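Local coordinates for putative NAD(P)H nitroreductase MhqN (PDB 3BEM), which is a putative FMN-dependent NAD(P)H nitroreductase that may contribute to the degradation of aromatic compounds, at residues R140-F154 and Q185-E197. The protein carries 3 engineered substitutions. Sequence-based numbering, arbitrary orientation. Where two conformers were deposited one is given.
Sequences RDEAIRNASLSAMMF and QFEVVMMITIGKE. With FMN (flavin mononucleotide), chain E.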
loop_
_atom_site.group_PDB
_atom_site.type_symbol
_atom_site.label_atom_id
_atom_site.label_comp_id
_atom_site.label_asym_id
_atom_site.label_seq_id
_atom_site.Cartn_x
_atom_site.Cartn_y
_atom_site.Cartn_z
ATOM N N ARG B 140 -2.642 -15.483 1.448
ATOM C CA ARG B 140 -3.022 -14.485 2.439
ATOM C C ARG B 140 -2.088 -13.271 2.397
ATOM O O ARG B 140 -2.560 -12.132 2.544
ATOM C CB ARG B 140 -3.039 -15.139 3.832
ATOM C CG ARG B 140 -3.475 -14.218 4.927
ATOM C CD ARG B 140 -3.774 -14.982 6.212
ATOM N NE ARG B 140 -4.138 -13.992 7.193
ATOM C CZ ARG B 140 -3.277 -13.358 7.960
ATOM N NH1 ARG B 140 -1.998 -13.678 7.945
ATOM N NH2 ARG B 140 -3.719 -12.390 8.758
ATOM N N ASP B 141 -0.789 -13.517 2.260
ATOM C CA ASP B 141 0.181 -12.429 2.091
ATOM C C ASP B 141 -0.250 -11.519 0.926
ATOM O O ASP B 141 -0.159 -10.286 1.034
ATOM C CB ASP B 141 1.570 -12.940 1.741
ATOM C CG ASP B 141 2.265 -13.678 2.848
ATOM O OD1 ASP B 141 1.757 -13.666 3.994
ATOM O OD2 ASP B 141 3.340 -14.266 2.526
ATOM N N GLU B 142 -0.682 -12.153 -0.163
ATOM C CA GLU B 142 -1.083 -11.452 -1.383
ATOM C C GLU B 142 -2.330 -10.632 -1.162
ATOM O O GLU B 142 -2.433 -9.490 -1.648
ATOM C CB GLU B 142 -1.275 -12.463 -2.532
ATOM C CG GLU B 142 0.045 -12.796 -3.186
ATOM C CD GLU B 142 0.611 -11.617 -3.984
ATOM O OE1 GLU B 142 0.131 -11.337 -5.099
ATOM O OE2 GLU B 142 1.531 -10.956 -3.483
ATOM N N ALA B 143 -3.248 -11.165 -0.374
ATOM C CA ALA B 143 -4.462 -10.439 0.032
ATOM C C ALA B 143 -4.073 -9.150 0.759
ATOM O O ALA B 143 -4.603 -8.081 0.455
ATOM C CB ALA B 143 -5.311 -11.302 0.923
ATOM N N ILE B 144 -3.173 -9.260 1.734
ATOM C CA ILE B 144 -2.731 -8.117 2.531
ATOM C C ILE B 144 -1.960 -7.124 1.682
ATOM O O ILE B 144 -2.233 -5.922 1.701
ATOM C CB ILE B 144 -1.915 -8.592 3.736
ATOM C CG1 ILE B 144 -2.789 -9.418 4.682
ATOM C CG2 ILE B 144 -1.283 -7.397 4.467
ATOM C CD1 ILE B 144 -1.974 -10.116 5.807
ATOM N N ARG B 145 -1.032 -7.627 0.868
ATOM C CA ARG B 145 -0.143 -6.765 0.073
ATOM C C ARG B 145 -0.926 -5.955 -0.952
ATOM O O ARG B 145 -0.795 -4.743 -1.042
ATOM C CB ARG B 145 0.946 -7.597 -0.553
ATOM C CG ARG B 145 1.800 -6.876 -1.569
ATOM C CD ARG B 145 3.194 -7.610 -1.771
ATOM N NE ARG B 145 2.989 -9.046 -1.869
ATOM C CZ ARG B 145 3.544 -9.953 -1.080
ATOM N NH1 ARG B 145 4.487 -9.629 -0.200
ATOM N NH2 ARG B 145 3.187 -11.205 -1.216
ATOM N N ASN B 146 -1.726 -6.626 -1.740
ATOM C CA ASN B 146 -2.427 -5.956 -2.815
ATOM C C ASN B 146 -3.506 -5.005 -2.258
ATOM O O ASN B 146 -3.695 -3.876 -2.770
ATOM C CB ASN B 146 -2.972 -6.939 -3.804
ATOM C CG ASN B 146 -1.890 -7.565 -4.634
ATOM O OD1 ASN B 146 -1.359 -6.932 -5.543
ATOM N ND2 ASN B 146 -1.488 -8.800 -4.259
ATOM N N ALA B 147 -4.234 -5.419 -1.192
ATOM C CA ALA B 147 -5.250 -4.548 -0.596
ATOM C C ALA B 147 -4.591 -3.301 0.018
ATOM O O ALA B 147 -5.162 -2.222 0.055
ATOM C CB ALA B 147 -6.118 -5.245 0.463
ATOM N N SER B 148 -3.368 -3.429 0.521
ATOM C CA SER B 148 -2.700 -2.289 1.153
ATOM C C SER B 148 -2.202 -1.266 0.129
ATOM O O SER B 148 -2.279 -0.068 0.363
ATOM C CB SER B 148 -1.562 -2.795 2.099
ATOM O OG SER B 148 -2.073 -3.555 3.191
ATOM N N LEU B 149 -1.676 -1.736 -1.006
ATOM C CA LEU B 149 -1.389 -0.860 -2.144
ATOM C C LEU B 149 -2.677 -0.065 -2.496
ATOM O O LEU B 149 -2.629 1.137 -2.724
ATOM C CB LEU B 149 -0.965 -1.670 -3.341
ATOM C CG LEU B 149 0.425 -2.326 -3.282
ATOM C CD1 LEU B 149 0.519 -3.307 -4.462
ATOM C CD2 LEU B 149 1.593 -1.325 -3.353
ATOM N N SER B 150 -3.794 -0.779 -2.614
ATOM C CA SER B 150 -5.074 -0.184 -2.984
ATOM C C SER B 150 -5.477 0.863 -1.944
ATOM O O SER B 150 -5.905 1.971 -2.287
ATOM C CB SER B 150 -6.133 -1.301 -3.064
ATOM O OG SER B 150 -7.348 -0.788 -3.538
ATOM N N ALA B 151 -5.313 0.516 -0.668
ATOM C CA ALA B 151 -5.712 1.408 0.419
ATOM C C ALA B 151 -4.940 2.717 0.374
ATOM O O ALA B 151 -5.476 3.778 0.678
ATOM C CB ALA B 151 -5.515 0.691 1.745
HETATM N N MSE B 152 -3.641 2.672 0.071
HETATM C CA MSE B 152 -2.862 3.894 -0.011
HETATM C C MSE B 152 -3.368 4.789 -1.137
HETATM O O MSE B 152 -3.475 6.010 -1.000
HETATM C CB MSE B 152 -1.391 3.577 -0.191
HETATM C CG MSE B 152 -0.479 4.756 -0.206
HETATM SE SE MSE B 152 -0.161 5.521 1.579
HETATM C CE MSE B 152 -1.348 7.048 1.559
HETATM N N MSE B 153 -3.692 4.160 -2.271
HETATM C CA MSE B 153 -4.299 4.869 -3.379
HETATM C C MSE B 153 -5.638 5.487 -2.961
HETATM O O MSE B 153 -5.931 6.646 -3.301
HETATM C CB MSE B 153 -4.459 3.955 -4.614
HETATM C CG MSE B 153 -5.161 4.631 -5.750
HETATM SE SE MSE B 153 -4.044 5.852 -6.638
HETATM C CE MSE B 153 -3.030 4.556 -7.839
ATOM N N PHE B 154 -6.444 4.742 -2.216
ATOM C CA PHE B 154 -7.718 5.321 -1.707
ATOM C C PHE B 154 -7.474 6.595 -0.882
ATOM O O PHE B 154 -8.127 7.613 -1.081
ATOM C CB PHE B 154 -8.536 4.325 -0.887
ATOM C CG PHE B 154 -9.833 4.940 -0.378
ATOM C CD1 PHE B 154 -10.917 5.110 -1.230
ATOM C CD2 PHE B 154 -9.886 5.538 0.874
ATOM C CE1 PHE B 154 -12.043 5.764 -0.802
ATOM C CE2 PHE B 154 -11.014 6.204 1.295
ATOM C CZ PHE B 154 -12.095 6.308 0.445
ATOM N N GLN B 185 -13.320 -16.140 2.630
ATOM C CA GLN B 185 -12.228 -16.005 1.688
ATOM C C GLN B 185 -11.584 -14.611 1.721
ATOM O O GLN B 185 -10.554 -14.438 1.148
ATOM C CB GLN B 185 -12.659 -16.310 0.261
ATOM C CG GLN B 185 -13.519 -15.284 -0.358
ATOM C CD GLN B 185 -14.097 -15.773 -1.656
ATOM O OE1 GLN B 185 -15.184 -16.345 -1.665
ATOM N NE2 GLN B 185 -13.371 -15.569 -2.763
ATOM N N PHE B 186 -12.218 -13.651 2.373
ATOM C CA PHE B 186 -11.702 -12.296 2.459
ATOM C C PHE B 186 -10.986 -12.065 3.756
ATOM O O PHE B 186 -11.534 -12.350 4.816
ATOM C CB PHE B 186 -12.831 -11.293 2.308
ATOM C CG PHE B 186 -13.488 -11.355 0.975
ATOM C CD1 PHE B 186 -12.894 -10.794 -0.130
ATOM C CD2 PHE B 186 -14.695 -11.996 0.838
ATOM C CE1 PHE B 186 -13.497 -10.901 -1.393
ATOM C CE2 PHE B 186 -15.315 -12.100 -0.393
ATOM C CZ PHE B 186 -14.725 -11.556 -1.507
ATOM N N GLU B 187 -9.757 -11.582 3.656
ATOM C CA GLU B 187 -9.055 -11.016 4.774
ATOM C C GLU B 187 -9.500 -9.579 5.013
ATOM O O GLU B 187 -9.590 -8.822 4.049
ATOM C CB GLU B 187 -7.569 -11.103 4.480
ATOM C CG GLU B 187 -6.660 -10.591 5.536
ATOM C CD GLU B 187 -6.449 -11.532 6.683
ATOM O OE1 GLU B 187 -6.726 -12.762 6.548
ATOM O OE2 GLU B 187 -6.044 -10.991 7.757
ATOM N N VAL B 188 -9.797 -9.205 6.267
ATOM C CA VAL B 188 -10.069 -7.822 6.600
ATOM C C VAL B 188 -8.707 -7.129 6.832
ATOM O O VAL B 188 -8.088 -7.255 7.893
ATOM C CB VAL B 188 -11.002 -7.627 7.800
ATOM C CG1 VAL B 188 -11.353 -6.146 7.948
ATOM C CG2 VAL B 188 -12.285 -8.433 7.664
ATOM N N VAL B 189 -8.203 -6.492 5.789
ATOM C CA VAL B 189 -6.827 -5.997 5.757
ATOM C C VAL B 189 -6.656 -4.691 6.552
ATOM O O VAL B 189 -5.680 -4.525 7.243
ATOM C CB VAL B 189 -6.343 -5.861 4.322
ATOM C CG1 VAL B 189 -4.926 -5.148 4.225
ATOM C CG2 VAL B 189 -6.428 -7.264 3.577
HETATM N N MSE B 190 -7.634 -3.813 6.469
HETATM C CA MSE B 190 -7.643 -2.584 7.248
HETATM C C MSE B 190 -9.004 -1.967 7.241
HETATM O O MSE B 190 -9.865 -2.365 6.476
HETATM C CB MSE B 190 -6.568 -1.571 6.786
HETATM C CG MSE B 190 -6.674 -0.815 5.609
HETATM SE SE MSE B 190 -5.005 0.390 5.576
HETATM C CE MSE B 190 -4.029 -1.029 4.764
HETATM N N MSE B 191 -9.163 -1.031 8.154
HETATM C CA MSE B 191 -10.329 -0.181 8.228
HETATM C C MSE B 191 -9.854 1.243 7.887
HETATM O O MSE B 191 -8.755 1.638 8.238
HETATM C CB MSE B 191 -10.913 -0.289 9.633
HETATM C CG MSE B 191 -12.093 0.555 9.904
HETATM SE SE MSE B 191 -12.629 0.253 11.813
HETATM C CE MSE B 191 -13.051 -1.595 11.563
ATOM N N ILE B 192 -10.669 2.009 7.176
ATOM C CA ILE B 192 -10.369 3.408 6.915
ATOM C C ILE B 192 -11.591 4.215 7.225
ATOM O O ILE B 192 -12.643 3.983 6.608
ATOM C CB ILE B 192 -9.969 3.666 5.450
ATOM C CG1 ILE B 192 -8.756 2.771 5.064
ATOM C CG2 ILE B 192 -9.637 5.151 5.236
ATOM C CD1 ILE B 192 -8.420 2.794 3.555
ATOM N N THR B 193 -11.446 5.169 8.129
ATOM C CA THR B 193 -12.495 6.168 8.324
ATOM C C THR B 193 -12.241 7.331 7.408
ATOM O O THR B 193 -11.089 7.695 7.138
ATOM C CB THR B 193 -12.623 6.638 9.776
ATOM O OG1 THR B 193 -11.344 6.867 10.351
ATOM C CG2 THR B 193 -13.373 5.633 10.592
ATOM N N ILE B 194 -13.328 7.970 6.953
ATOM C CA ILE B 194 -13.245 9.143 6.100
ATOM C C ILE B 194 -14.215 10.199 6.628
ATOM O O ILE B 194 -15.288 9.879 7.139
ATOM C CB ILE B 194 -13.519 8.775 4.609
ATOM C CG1 ILE B 194 -13.293 9.995 3.726
ATOM C CG2 ILE B 194 -14.968 8.193 4.432
ATOM C CD1 ILE B 194 -13.269 9.662 2.256
ATOM N N GLY B 195 -13.834 11.478 6.526
ATOM C CA GLY B 195 -14.639 12.555 6.983
ATOM C C GLY B 195 -13.900 13.850 6.921
ATOM O O GLY B 195 -12.984 13.979 6.122
ATOM N N LYS B 196 -14.311 14.816 7.748
ATOM C CA LYS B 196 -13.655 16.132 7.815
ATOM C C LYS B 196 -13.155 16.290 9.241
ATOM O O LYS B 196 -13.946 16.187 10.212
ATOM C CB LYS B 196 -14.600 17.258 7.441
ATOM C CG LYS B 196 -15.184 17.183 6.010
ATOM C CD LYS B 196 -14.160 17.282 4.874
ATOM C CE LYS B 196 -14.864 17.268 3.465
ATOM N NZ LYS B 196 -15.588 18.492 3.089
ATOM N N GLU B 197 -11.856 16.525 9.379
ATOM C CA GLU B 197 -11.246 16.769 10.685
ATOM C C GLU B 197 -11.175 18.271 10.938
ATOM O O GLU B 197 -10.916 19.018 10.016
ATOM C CB GLU B 197 -9.860 16.129 10.741
ATOM C CG GLU B 197 -9.115 16.421 12.020
ATOM C CD GLU B 197 -7.932 15.546 12.251
ATOM O OE1 GLU B 197 -7.059 15.491 11.369
ATOM O OE2 GLU B 197 -7.843 14.962 13.361
HETATM N N1 FMN E . 4.976 -7.268 -13.036
HETATM C C2 FMN E . 5.993 -8.043 -13.559
HETATM O O2 FMN E . 6.346 -7.864 -14.733
HETATM N N3 FMN E . 6.603 -9.020 -12.787
HETATM C C4 FMN E . 6.212 -9.259 -11.476
HETATM O O4 FMN E . 6.933 -10.016 -10.791
HETATM C C4A FMN E . 5.154 -8.465 -10.949
HETATM N N5 FMN E . 4.699 -8.654 -9.646
HETATM C C5A FMN E . 3.731 -7.798 -9.126
HETATM C C6 FMN E . 3.328 -7.923 -7.786
HETATM C C7 FMN E . 2.316 -7.110 -7.217
HETATM C C7M FMN E . 2.354 -6.848 -5.724
HETATM C C8 FMN E . 1.740 -6.134 -8.021
HETATM C C8M FMN E . 1.201 -4.902 -7.366
HETATM C C9 FMN E . 2.138 -5.997 -9.361
HETATM C C9A FMN E . 3.127 -6.809 -9.945
HETATM N N10 FMN E . 3.531 -6.655 -11.266
HETATM C C10 FMN E . 4.560 -7.457 -11.744
HETATM C "C1'" FMN E . 2.771 -5.728 -12.209
HETATM C "C2'" FMN E . 1.292 -6.145 -12.455
HETATM O "O2'" FMN E . 1.199 -7.187 -13.421
HETATM C "C3'" FMN E . 0.503 -4.904 -12.926
HETATM O "O3'" FMN E . 0.451 -3.989 -11.813
HETATM C "C4'" FMN E . -0.885 -5.204 -13.536
HETATM O "O4'" FMN E . -0.810 -6.059 -14.670
HETATM C "C5'" FMN E . -1.625 -3.957 -14.068
HETATM O "O5'" FMN E . -0.842 -3.098 -14.912
HETATM P P FMN E . -0.921 -1.521 -14.600
HETATM O O1P FMN E . -0.059 -0.772 -15.494
HETATM O O2P FMN E . -2.254 -1.050 -14.895
HETATM O O3P FMN E . -0.462 -1.446 -13.207
#
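Two donors grip the carbonyl oxygen of Ile144, against which Val189 CG1 also packs: Ser148 N, in the ordinary helical bond, and Ser148 OG, 2.8 Å from Ile144 O, the two arriving from opposite faces of the carbonyl plane. With its hydroxyl turned back into the helix, Ser148 meets strand 186-195 through van der Waals contacts, OG lying 3.4 Å from Val189 CG1 and also touching the CE methyl of Met190. The other Val189 branch, CG2, packs on Ala147 CB at 3.7 Å. Both Val189 and Met190 face Val92 of strand 88-95 in a classic beta bulge, which lets two consecutive side chains turn to the helix. Met190, bent at chi3 (85°), curls its selenium and CE against Ala151 CB.

This is the core of the alpha+beta nitroreductase fold: residues 140-154 of helix 136-161 run nearly along strand 186-195 of the antiparallel sheet, the axes of these pieces 8.5 Å apart at 21°, with small Ala143, Ala147 and Ala151 facing the strand. The helix face turned from the strand serves the flavin, Leu149 CD1 coming 3.4 Å from FMN C8M, while Lys82 and Arg205 of the second subunit hydrogen-bond the same FMN.

Toward the C-terminal ends of both segments Ile192 CD1 touches both Ala151 CB and Phe154 CD2, and Ile194 CD1 reaches Phe154 CZ at 4.0 Å, the two side chains crossing at about a right angle. At the N-terminal ends the extended Arg140 chain grips Glu187 side-on in a salt bridge, NE to OE1 and NH2 to OE2, each 2.9 Å. The guanidinium stands 76° from the carboxylate plane and meets both oxygens from above it, while Ile144 CD1 lies against one guanidinium face. Arg140 NH2 also makes a salt bridge to Asp141 of the second subunit, tying this pair into the dimer interface.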